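Local coordinates for conserved domain protein (Porphyromonas gingivalis, PDB 3PNN) that is probably a cytoplasmic glycosyltransferase of alpha/beta/alpha Rossmann-like fold that forms glycosidic linkages, at residues D125-N130 and V152-G157; G157-E162 and V166-C171; T186-T191 and I195-E200; N216-T221 and F247-V252. All coordinates share one frame; numbering follows the deposited sequence.

Contact 1: D125-N130 and V152-G157; sequences DFYGRN and VGYRVG
Tyr127, in the loop ahead of helix 129-140, meets strand 148-155 through Tyr154, its one partner across the contact. At the start of the segment, both carboxylate oxygens of Asp125 hydrogen-bond a glycerol, probably from the crystallisation liquor, which may mark a pocket. At Tyr127 the main link joins a side chain to the backbone: the phenol of Tyr154 donates a hydrogen bond from OH to Tyr127 O, 2.7 Å long. The donor lies well off the carbonyl's line, at a C=O...donor angle of 119°, and is tilted 20° from the carbonyl plane. Tyr154 has its CG anti to the carbonyl carbon (chi1 -68°), the setting in which its phenol reaches this oxygen. In the Rossmann-like domain, 125-130 links strand 118-122 to helix 129-140. The Tyr127 side chain crosses that of Tyr154 at about a right angle, and the hydroxyl lies at the edge of the Tyr127 ring, in its plane, with Tyr154 OH 3.5 Å from Tyr127 CB. Apolar contact is slighter, with Tyr127 CD1 4.2 Å from Tyr154 CE2. Tyr127 OH is itself bonded to Met215 O and Asn122 N, while Met217 packs against both tyrosines. Gly128 comes next, buried at the N-cap position with a positive phi, and leads the chain into the helix at Arg129.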
# COMPACT_ATOMS: atom_id res chain seq x y z
N ASP A 125 1.64 -6.55 -4.10
CA ASP A 125 3.09 -6.39 -3.94
C ASP A 125 3.61 -7.33 -2.87
O ASP A 125 2.94 -7.57 -1.86
CB ASP A 125 3.46 -4.94 -3.56
CG ASP A 125 3.32 -3.98 -4.73
OD1 ASP A 125 4.23 -3.94 -5.58
OD2 ASP A 125 2.29 -3.30 -4.81
N PHE A 126 4.82 -7.86 -3.08
CA PHE A 126 5.47 -8.72 -2.11
C PHE A 126 6.43 -7.88 -1.26
O PHE A 126 7.43 -7.34 -1.77
CB PHE A 126 6.20 -9.89 -2.80
CG PHE A 126 6.87 -10.84 -1.85
CD1 PHE A 126 6.24 -12.03 -1.46
CD2 PHE A 126 8.15 -10.58 -1.36
CE1 PHE A 126 6.86 -12.93 -0.59
CE2 PHE A 126 8.78 -11.47 -0.49
CZ PHE A 126 8.14 -12.65 -0.10
N TYR A 127 6.14 -7.78 0.03
CA TYR A 127 6.89 -6.90 0.92
C TYR A 127 8.02 -7.61 1.69
O TYR A 127 9.00 -6.98 2.09
CB TYR A 127 5.93 -6.23 1.89
CG TYR A 127 5.01 -5.24 1.20
CD1 TYR A 127 5.45 -3.95 0.92
CD2 TYR A 127 3.73 -5.61 0.80
CE1 TYR A 127 4.62 -3.04 0.28
CE2 TYR A 127 2.89 -4.70 0.16
CZ TYR A 127 3.34 -3.40 -0.08
OH TYR A 127 2.53 -2.48 -0.72
N GLY A 128 7.87 -8.91 1.90
CA GLY A 128 8.86 -9.70 2.62
C GLY A 128 8.60 -9.75 4.12
O GLY A 128 8.09 -8.80 4.72
N ARG A 129 8.97 -10.86 4.75
CA ARG A 129 8.61 -11.10 6.14
C ARG A 129 9.08 -10.01 7.10
O ARG A 129 8.32 -9.59 7.97
CB ARG A 129 9.17 -12.44 6.61
CG ARG A 129 8.75 -12.80 8.01
CD ARG A 129 9.15 -14.26 8.29
NE ARG A 129 8.78 -14.68 9.64
CZ ARG A 129 9.16 -15.83 10.18
NH1 ARG A 129 9.93 -16.66 9.49
NH2 ARG A 129 8.78 -16.14 11.42
N ASN A 130 10.32 -9.55 6.96
CA ASN A 130 10.83 -8.54 7.89
C ASN A 130 10.12 -7.18 7.80
O ASN A 130 10.12 -6.41 8.77
CB ASN A 130 12.34 -8.38 7.76
CG ASN A 130 12.92 -7.57 8.89
OD1 ASN A 130 12.97 -8.03 10.04
ND2 ASN A 130 13.35 -6.37 8.59
N VAL A 152 7.54 1.65 5.96
CA VAL A 152 8.64 0.71 5.79
C VAL A 152 9.36 1.14 4.53
O VAL A 152 8.78 1.15 3.44
CB VAL A 152 8.14 -0.74 5.71
CG1 VAL A 152 9.32 -1.69 5.40
CG2 VAL A 152 7.48 -1.14 7.04
N GLY A 153 10.60 1.55 4.69
CA GLY A 153 11.38 2.03 3.56
C GLY A 153 12.05 0.89 2.81
O GLY A 153 12.48 -0.10 3.42
N TYR A 154 12.12 1.03 1.49
CA TYR A 154 12.91 0.16 0.63
C TYR A 154 13.96 1.00 -0.10
O TYR A 154 13.89 2.23 -0.08
CB TYR A 154 12.00 -0.58 -0.35
CG TYR A 154 11.12 -1.57 0.38
CD1 TYR A 154 11.53 -2.89 0.54
CD2 TYR A 154 9.91 -1.17 0.96
CE1 TYR A 154 10.75 -3.81 1.23
CE2 TYR A 154 9.12 -2.08 1.66
CZ TYR A 154 9.54 -3.40 1.79
OH TYR A 154 8.77 -4.30 2.49
N ARG A 155 14.95 0.36 -0.73
CA ARG A 155 15.97 1.10 -1.47
C ARG A 155 15.63 1.09 -2.96
O ARG A 155 15.36 0.04 -3.53
CB ARG A 155 17.37 0.51 -1.23
CG ARG A 155 17.92 0.75 0.20
CD ARG A 155 17.64 -0.40 1.17
NE ARG A 155 18.15 -0.11 2.52
CZ ARG A 155 19.44 -0.21 2.86
NH1 ARG A 155 20.33 -0.61 1.96
NH2 ARG A 155 19.83 0.07 4.10
N VAL A 156 15.63 2.26 -3.59
CA VAL A 156 15.13 2.38 -4.96
C VAL A 156 15.82 1.43 -5.93
O VAL A 156 15.17 0.84 -6.80
CB VAL A 156 15.22 3.83 -5.48
CG1 VAL A 156 16.69 4.26 -5.65
CG2 VAL A 156 14.46 3.95 -6.81
N GLY A 157 17.13 1.25 -5.76
CA GLY A 157 17.90 0.40 -6.67
C GLY A 157 17.48 -1.06 -6.66
O GLY A 157 17.77 -1.81 -7.60

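Contact 2: G157-E162 and V166-C171; sequences GNTLSE and VSRGVC
Arg168 takes hold of Thr159 side-on with two nitrogens, each directed at a different oxygen. NH2 of Arg168 donates to Thr159 O over 2.8 Å in a nearly straight bond (165° at the hydrogen), with the donor in the carbonyl plane. NE of Arg168 reaches Thr159 OG1 at 3.1 Å, and both oxygens lie close to the guanidinium plane. A weak second bond, 3.4 Å from Arg168 NE to Thr159 O, makes the grip partly bifurcated. With the Arg168 chain bent at chi2 (-74°), the guanidinium lies under Val166, whose CB is 3.7 Å above its plane, over its centre.

Val166 also closes the contact on the apolar side. Its CG2 meets Leu160 CD2 at 4.0 Å, the two side chains crossing at about a right angle, and its CG1 stands 4.1 Å from Ser161 CB. Farther out, a weak bond from Arg168 NH1 to Ser167 O further restrains the guanidinium group, and Trp273 adds a cation-pi contact. Thr159 OG1 is positioned by its hydrogen bond to Val156 O, and Ser161 OG is bonded to Ser163 N and Asp281.

The connection between strands 148-155 and 166-173 is thus pinned to the second strand by a buried cation beside which a glycerol is bound. Because a backbone carbonyl can only accept, Thr159 OG1 gives its proton to Val156 O and is left to accept from Arg168 NE; the charge is probably stabilised by the carbonyl dipole, this hydroxyl oxygen and the Trp273 ring.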
# COMPACT_ATOMS: atom_id res chain seq x y z
N GLY A 157 17.13 1.25 -5.76
CA GLY A 157 17.90 0.40 -6.67
C GLY A 157 17.48 -1.06 -6.66
O GLY A 157 17.77 -1.81 -7.60
N ASN A 158 16.79 -1.46 -5.60
CA ASN A 158 16.27 -2.81 -5.48
C ASN A 158 14.85 -2.95 -6.05
O ASN A 158 14.28 -4.04 -6.03
CB ASN A 158 16.24 -3.25 -4.01
CG ASN A 158 17.62 -3.36 -3.38
OD1 ASN A 158 18.60 -3.69 -4.05
ND2 ASN A 158 17.69 -3.09 -2.09
N THR A 159 14.27 -1.86 -6.54
CA THR A 159 12.86 -1.87 -6.94
C THR A 159 12.63 -1.54 -8.41
O THR A 159 11.51 -1.22 -8.80
CB THR A 159 12.02 -0.87 -6.11
OG1 THR A 159 12.35 0.48 -6.50
CG2 THR A 159 12.28 -1.06 -4.59
N LEU A 160 13.68 -1.62 -9.22
CA LEU A 160 13.56 -1.21 -10.62
C LEU A 160 13.17 -2.38 -11.51
O LEU A 160 13.20 -3.53 -11.08
CB LEU A 160 14.87 -0.59 -11.11
CG LEU A 160 15.42 0.49 -10.18
CD1 LEU A 160 16.78 0.95 -10.68
CD2 LEU A 160 14.44 1.65 -10.05
N SER A 161 12.79 -2.08 -12.75
CA SER A 161 12.51 -3.12 -13.74
C SER A 161 13.40 -2.96 -14.97
O SER A 161 13.62 -1.85 -15.45
CB SER A 161 11.04 -3.07 -14.18
OG SER A 161 10.84 -3.90 -15.33
N GLU A 162 13.90 -4.08 -15.48
CA GLU A 162 14.68 -4.04 -16.72
C GLU A 162 13.80 -3.79 -17.95
O GLU A 162 14.32 -3.60 -19.05
CB GLU A 162 15.46 -5.34 -16.90
CG GLU A 162 16.57 -5.54 -15.88
CD GLU A 162 17.50 -6.68 -16.25
OE1 GLU A 162 18.02 -6.68 -17.40
OE2 GLU A 162 17.73 -7.56 -15.40
N VAL A 166 9.66 2.78 -13.62
CA VAL A 166 8.72 2.55 -12.54
C VAL A 166 8.37 3.86 -11.84
O VAL A 166 9.09 4.84 -11.95
CB VAL A 166 9.25 1.53 -11.51
CG1 VAL A 166 9.49 0.18 -12.19
CG2 VAL A 166 10.53 2.04 -10.86
N SER A 167 7.26 3.85 -11.12
CA SER A 167 6.83 5.01 -10.37
C SER A 167 7.00 4.70 -8.88
O SER A 167 6.54 3.67 -8.40
CB SER A 167 5.37 5.34 -10.71
OG SER A 167 4.89 6.42 -9.93
N ARG A 168 7.68 5.60 -8.17
CA ARG A 168 8.03 5.37 -6.77
C ARG A 168 7.82 6.63 -5.93
O ARG A 168 8.05 7.74 -6.41
CB ARG A 168 9.50 4.95 -6.66
CG ARG A 168 9.84 3.67 -7.41
CD ARG A 168 9.30 2.46 -6.66
NE ARG A 168 9.51 1.20 -7.37
CZ ARG A 168 8.54 0.50 -7.96
NH1 ARG A 168 7.29 0.96 -7.94
NH2 ARG A 168 8.81 -0.65 -8.56
N GLY A 169 7.36 6.46 -4.70
CA GLY A 169 7.34 7.57 -3.76
C GLY A 169 8.76 7.85 -3.28
O GLY A 169 9.29 7.13 -2.43
N VAL A 170 9.38 8.90 -3.82
CA VAL A 170 10.76 9.21 -3.47
C VAL A 170 10.80 10.01 -2.16
O VAL A 170 10.15 11.05 -2.03
CB VAL A 170 11.48 9.99 -4.60
CG1 VAL A 170 12.86 10.41 -4.14
CG2 VAL A 170 11.57 9.12 -5.85
N CYS A 171 11.55 9.50 -1.19
CA CYS A 171 11.50 10.02 0.16
C CYS A 171 12.73 10.83 0.55
O CYS A 171 13.84 10.46 0.21
CB CYS A 171 11.39 8.86 1.15
SG CYS A 171 9.85 8.00 1.02

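Contact 3: T186-T191 and I195-E200; sequences TGIERT and ISFRDE
Ile188 and Ile195 take similar first torsions (chi1 -51° in Ile188), which turn each CG2 anti to its own backbone nitrogen and bring the two methyls together. They meet at 3.5 Å between Ile188 CG2 and Ile195 CG2, closer than methyl groups normally pack. At chi1 64° the Phe197 ring swings off the hairpin partner, and CB rather than the ring touches Ile188 CG1, at 4.0 Å.

The backbones form an antiparallel hairpin, the axes of strands 186-191 and 195-198 lying at 148°. Glu189 and Ser196 are the hydrogen-bonded pair: Glu189 N to Ser196 O measures 3.2 Å and Ser196 N to Glu189 O 3.0 Å. Arg190 and Ile195 follow as a non-hydrogen-bonded pair with CA atoms 4.1 Å apart, and Ile195 CA makes a C-H...O contact of 3.4 Å with Glu189 O. Arg190 NE passes Ile195 CG1, while its guanidinium forms a salt bridge with Glu209.

Gly187, at positive phi, and Ile188 together face Val166, giving a G1 beta bulge on the side of strand 179-191 next to strand 166-173. Strand 194-198 is bordered in turn by strand 204-207, through backbone bonds of Ile195 with Leu207 and of Phe197 with Cys205.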
# COMPACT_ATOMS: atom_id res chain seq x y z
N THR A 186 7.47 9.39 -11.52
CA THR A 186 7.31 8.35 -12.54
C THR A 186 8.56 8.23 -13.40
O THR A 186 9.40 9.13 -13.41
CB THR A 186 6.12 8.64 -13.49
OG1 THR A 186 6.33 9.89 -14.16
CG2 THR A 186 4.81 8.69 -12.73
N GLY A 187 8.67 7.11 -14.11
CA GLY A 187 9.70 6.94 -15.12
C GLY A 187 11.11 6.68 -14.62
O GLY A 187 12.08 6.90 -15.35
N ILE A 188 11.22 6.21 -13.38
CA ILE A 188 12.53 5.92 -12.80
C ILE A 188 13.15 4.70 -13.47
O ILE A 188 12.57 3.61 -13.46
CB ILE A 188 12.44 5.68 -11.28
CG1 ILE A 188 11.69 6.82 -10.60
CG2 ILE A 188 13.85 5.49 -10.69
CD1 ILE A 188 11.36 6.56 -9.14
N GLU A 189 14.34 4.88 -14.03
CA GLU A 189 15.05 3.80 -14.69
C GLU A 189 16.54 3.90 -14.41
O GLU A 189 17.08 4.99 -14.24
CB GLU A 189 14.86 3.89 -16.21
CG GLU A 189 13.49 3.51 -16.72
CD GLU A 189 13.44 3.44 -18.25
OE1 GLU A 189 13.14 4.47 -18.88
OE2 GLU A 189 13.71 2.35 -18.80
N ARG A 190 17.21 2.75 -14.38
CA ARG A 190 18.66 2.77 -14.36
C ARG A 190 19.12 2.74 -15.80
O ARG A 190 19.03 1.71 -16.48
CB ARG A 190 19.24 1.58 -13.60
CG ARG A 190 20.75 1.68 -13.42
CD ARG A 190 21.36 0.46 -12.76
NE ARG A 190 20.95 0.30 -11.36
CZ ARG A 190 20.06 -0.59 -10.94
NH1 ARG A 190 19.76 -0.66 -9.65
NH2 ARG A 190 19.48 -1.42 -11.80
N THR A 191 19.57 3.89 -16.28
CA THR A 191 20.06 4.02 -17.64
C THR A 191 21.58 4.06 -17.59
O THR A 191 22.18 5.04 -17.14
CB THR A 191 19.49 5.28 -18.32
OG1 THR A 191 19.52 6.38 -17.40
CG2 THR A 191 18.04 5.03 -18.73
N ILE A 195 20.66 5.86 -11.85
CA ILE A 195 19.22 5.89 -11.71
C ILE A 195 18.73 7.33 -11.87
O ILE A 195 19.18 8.21 -11.15
CB ILE A 195 18.80 5.35 -10.32
CG1 ILE A 195 19.37 3.94 -10.10
CG2 ILE A 195 17.29 5.37 -10.17
CD1 ILE A 195 19.11 3.38 -8.69
N SER A 196 17.83 7.56 -12.82
CA SER A 196 17.29 8.91 -12.99
C SER A 196 15.80 8.96 -13.32
O SER A 196 15.19 7.96 -13.71
CB SER A 196 18.10 9.69 -14.04
OG SER A 196 18.30 8.92 -15.21
N PHE A 197 15.22 10.14 -13.12
CA PHE A 197 13.87 10.46 -13.56
C PHE A 197 13.84 11.93 -13.95
O PHE A 197 14.83 12.64 -13.77
CB PHE A 197 12.85 10.18 -12.46
CG PHE A 197 13.02 11.04 -11.23
CD1 PHE A 197 12.29 12.21 -11.07
CD2 PHE A 197 13.89 10.66 -10.21
CE1 PHE A 197 12.44 13.00 -9.94
CE2 PHE A 197 14.04 11.45 -9.08
CZ PHE A 197 13.31 12.62 -8.94
N ARG A 198 12.71 12.40 -14.48
CA ARG A 198 12.55 13.81 -14.81
C ARG A 198 11.47 14.40 -13.93
O ARG A 198 10.40 13.81 -13.78
CB ARG A 198 12.17 13.98 -16.28
CG ARG A 198 13.28 13.64 -17.26
CD ARG A 198 12.82 13.93 -18.68
NE ARG A 198 13.87 13.67 -19.67
CZ ARG A 198 14.76 14.59 -20.07
NH1 ARG A 198 15.68 14.27 -20.97
NH2 ARG A 198 14.72 15.81 -19.57
N ASP A 199 11.73 15.57 -13.34
CA ASP A 199 10.74 16.21 -12.48
C ASP A 199 9.73 17.04 -13.26
O ASP A 199 9.74 17.04 -14.49
CB ASP A 199 11.41 17.03 -11.36
CG ASP A 199 12.06 18.31 -11.86
OD1 ASP A 199 11.95 18.64 -13.06
OD2 ASP A 199 12.69 19.00 -11.03
N GLU A 200 8.86 17.74 -12.53
CA GLU A 200 7.80 18.54 -13.14
C GLU A 200 8.33 19.53 -14.18
O GLU A 200 7.67 19.81 -15.18
CB GLU A 200 7.02 19.31 -12.07
CG GLU A 200 7.04 18.67 -10.69
CD GLU A 200 8.20 19.15 -9.84
OE1 GLU A 200 8.08 20.23 -9.22
OE2 GLU A 200 9.23 18.45 -9.78

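Contact 4: N216-T221 and F247-V252; sequences NMWGFT and FFIPFV
The indole of Trp218 has Ile249 CG2 on one face, displaced from the ring centre, and Asn216 OD1 at its edge in the ring plane. The methyl lies 3.8 Å from the centroid of the five-membered ring, a CH-pi contact, and its nearest ring atom is Trp218 NE1, 3.5 Å from Ile249 CG2. This is helix-on-sheet packing in the Rossmann-like core: the first turn of helix 249-259 is laid against strand 217-220. Phe220 approaches the same methyl with its ring edge, CZ standing 4.1 Å from Ile249 CG2. Ile249 presents that methyl through chi1 of -63°, which sets CG2 anti to the backbone N; its own N is bonded to Thr103 OG1, and its side chain also packs on Val107 and Val120.

At the indole edge, Trp218 NE1 donates to Asn216 OD1 over 2.9 Å, nearly straight at 164°. The donor stands 47° out of the amide's carbonyl plane and so misses the lone-pair directions. Asn216 ND2 is bonded to Asn122 OD1, and the two bonds together would hold the amide's rotation. The strand direction changes at Asn216, and there Ile249 CD1 comes to 4.1 Å from Asn216 OD1.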
# COMPACT_ATOMS: atom_id res chain seq x y z
N ASN A 216 4.26 1.94 -0.47
CA ASN A 216 2.90 1.99 0.07
C ASN A 216 2.66 1.01 1.22
O ASN A 216 1.57 0.44 1.34
CB ASN A 216 1.85 1.79 -1.03
CG ASN A 216 0.81 2.90 -1.07
OD1 ASN A 216 1.07 4.03 -0.64
ND2 ASN A 216 -0.38 2.59 -1.60
N MSE A 217 3.68 0.80 2.05
CA MSE A 217 3.51 0.06 3.31
C MSE A 217 3.62 1.06 4.46
O MSE A 217 4.72 1.51 4.79
CB MSE A 217 4.58 -1.04 3.44
CG MSE A 217 4.52 -1.83 4.77
SE MSE A 217 5.72 -3.41 4.69
CE MSE A 217 4.42 -4.79 5.15
N TRP A 218 2.48 1.41 5.06
CA TRP A 218 2.43 2.47 6.08
C TRP A 218 1.92 1.92 7.39
O TRP A 218 1.24 0.89 7.41
CB TRP A 218 1.43 3.53 5.64
CG TRP A 218 1.72 4.17 4.34
CD1 TRP A 218 1.23 3.82 3.12
CD2 TRP A 218 2.57 5.30 4.14
NE1 TRP A 218 1.73 4.67 2.16
CE2 TRP A 218 2.56 5.58 2.76
CE3 TRP A 218 3.34 6.09 4.99
CZ2 TRP A 218 3.30 6.63 2.21
CZ3 TRP A 218 4.07 7.15 4.45
CH2 TRP A 218 4.04 7.40 3.07
N GLY A 219 2.21 2.63 8.48
CA GLY A 219 1.60 2.35 9.78
C GLY A 219 0.96 3.61 10.33
O GLY A 219 1.64 4.64 10.45
N PHE A 220 -0.32 3.54 10.67
CA PHE A 220 -1.07 4.72 11.13
C PHE A 220 -1.82 4.43 12.43
O PHE A 220 -1.93 3.28 12.86
CB PHE A 220 -2.11 5.16 10.08
CG PHE A 220 -1.52 5.63 8.76
CD1 PHE A 220 -0.67 6.72 8.69
CD2 PHE A 220 -1.87 4.98 7.57
CE1 PHE A 220 -0.15 7.15 7.47
CE2 PHE A 220 -1.36 5.41 6.35
CZ PHE A 220 -0.50 6.50 6.30
N THR A 221 -2.33 5.49 13.05
CA THR A 221 -3.30 5.37 14.13
C THR A 221 -4.59 5.99 13.63
O THR A 221 -4.58 6.71 12.63
CB THR A 221 -2.81 6.08 15.42
OG1 THR A 221 -2.33 7.39 15.10
CG2 THR A 221 -1.66 5.29 16.06
N PHE A 247 -6.92 11.40 -4.97
CA PHE A 247 -6.54 11.72 -3.59
C PHE A 247 -5.66 10.60 -3.08
O PHE A 247 -6.17 9.52 -2.73
CB PHE A 247 -7.83 11.85 -2.77
CG PHE A 247 -7.63 12.33 -1.36
CD1 PHE A 247 -7.06 13.57 -1.10
CD2 PHE A 247 -8.10 11.58 -0.28
CE1 PHE A 247 -6.90 14.03 0.20
CE2 PHE A 247 -7.95 12.04 1.03
CZ PHE A 247 -7.35 13.27 1.27
N PHE A 248 -4.35 10.84 -3.04
CA PHE A 248 -3.33 9.81 -2.80
C PHE A 248 -2.75 9.87 -1.39
O PHE A 248 -2.61 10.95 -0.83
CB PHE A 248 -2.16 9.98 -3.77
CG PHE A 248 -2.49 9.67 -5.19
CD1 PHE A 248 -2.83 8.38 -5.57
CD2 PHE A 248 -2.42 10.65 -6.16
CE1 PHE A 248 -3.12 8.08 -6.89
CE2 PHE A 248 -2.71 10.36 -7.49
CZ PHE A 248 -3.06 9.07 -7.85
N ILE A 249 -2.35 8.71 -0.86
CA ILE A 249 -1.77 8.67 0.48
C ILE A 249 -0.51 9.56 0.65
O ILE A 249 -0.43 10.36 1.60
CB ILE A 249 -1.46 7.23 0.90
CG1 ILE A 249 -2.76 6.42 0.98
CG2 ILE A 249 -0.70 7.21 2.23
CD1 ILE A 249 -2.51 4.92 1.14
N PRO A 250 0.48 9.43 -0.26
CA PRO A 250 1.71 10.25 -0.14
C PRO A 250 1.42 11.74 -0.09
O PRO A 250 2.11 12.47 0.63
CB PRO A 250 2.46 9.94 -1.44
CG PRO A 250 1.91 8.67 -1.94
CD PRO A 250 0.50 8.56 -1.45
N PHE A 251 0.42 12.20 -0.84
CA PHE A 251 0.06 13.61 -0.82
C PHE A 251 -0.38 14.07 0.57
O PHE A 251 0.07 15.11 1.07
CB PHE A 251 -1.05 13.93 -1.83
CG PHE A 251 -1.64 15.31 -1.66
CD1 PHE A 251 -1.08 16.40 -2.30
CD2 PHE A 251 -2.74 15.50 -0.83
CE1 PHE A 251 -1.62 17.67 -2.13
CE2 PHE A 251 -3.27 16.76 -0.65
CZ PHE A 251 -2.71 17.85 -1.30
N VAL A 252 -1.28 13.31 1.17
CA VAL A 252 -1.77 13.59 2.52
C VAL A 252 -0.66 13.52 3.55
O VAL A 252 -0.51 14.40 4.38
CB VAL A 252 -2.88 12.58 2.92
CG1 VAL A 252 -3.20 12.71 4.40
CG2 VAL A 252 -4.11 12.81 2.05

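Contacts 1, 2 and 4 are buried, whereas contact 3, its centre about 21 Å (contact 4: about 8 Å) from the centre of the chain, mixes buried Ile188, Ile195 and Phe197 with exposed residues such as Arg190 and Thr191. Contact 4 is chiefly apolar across its segments; contact 1 adds a single phenol-to-carbonyl bond, contact 2 relies on a guanidinium grip, and contact 3 on paired backbone bonds. Contacts 1 and 4 adjoin through neighbouring strands 148-155 and 217-220, with Val152 N 3.1 Å from Met217 O. Contacts 1 and 2 share Gly157, whose O probably also bonds Arg190 of contact 3. Val166 and Ile188 join contacts 2 and 3, while contacts 3 and 4 stay about 9 Å apart at their nearest atoms.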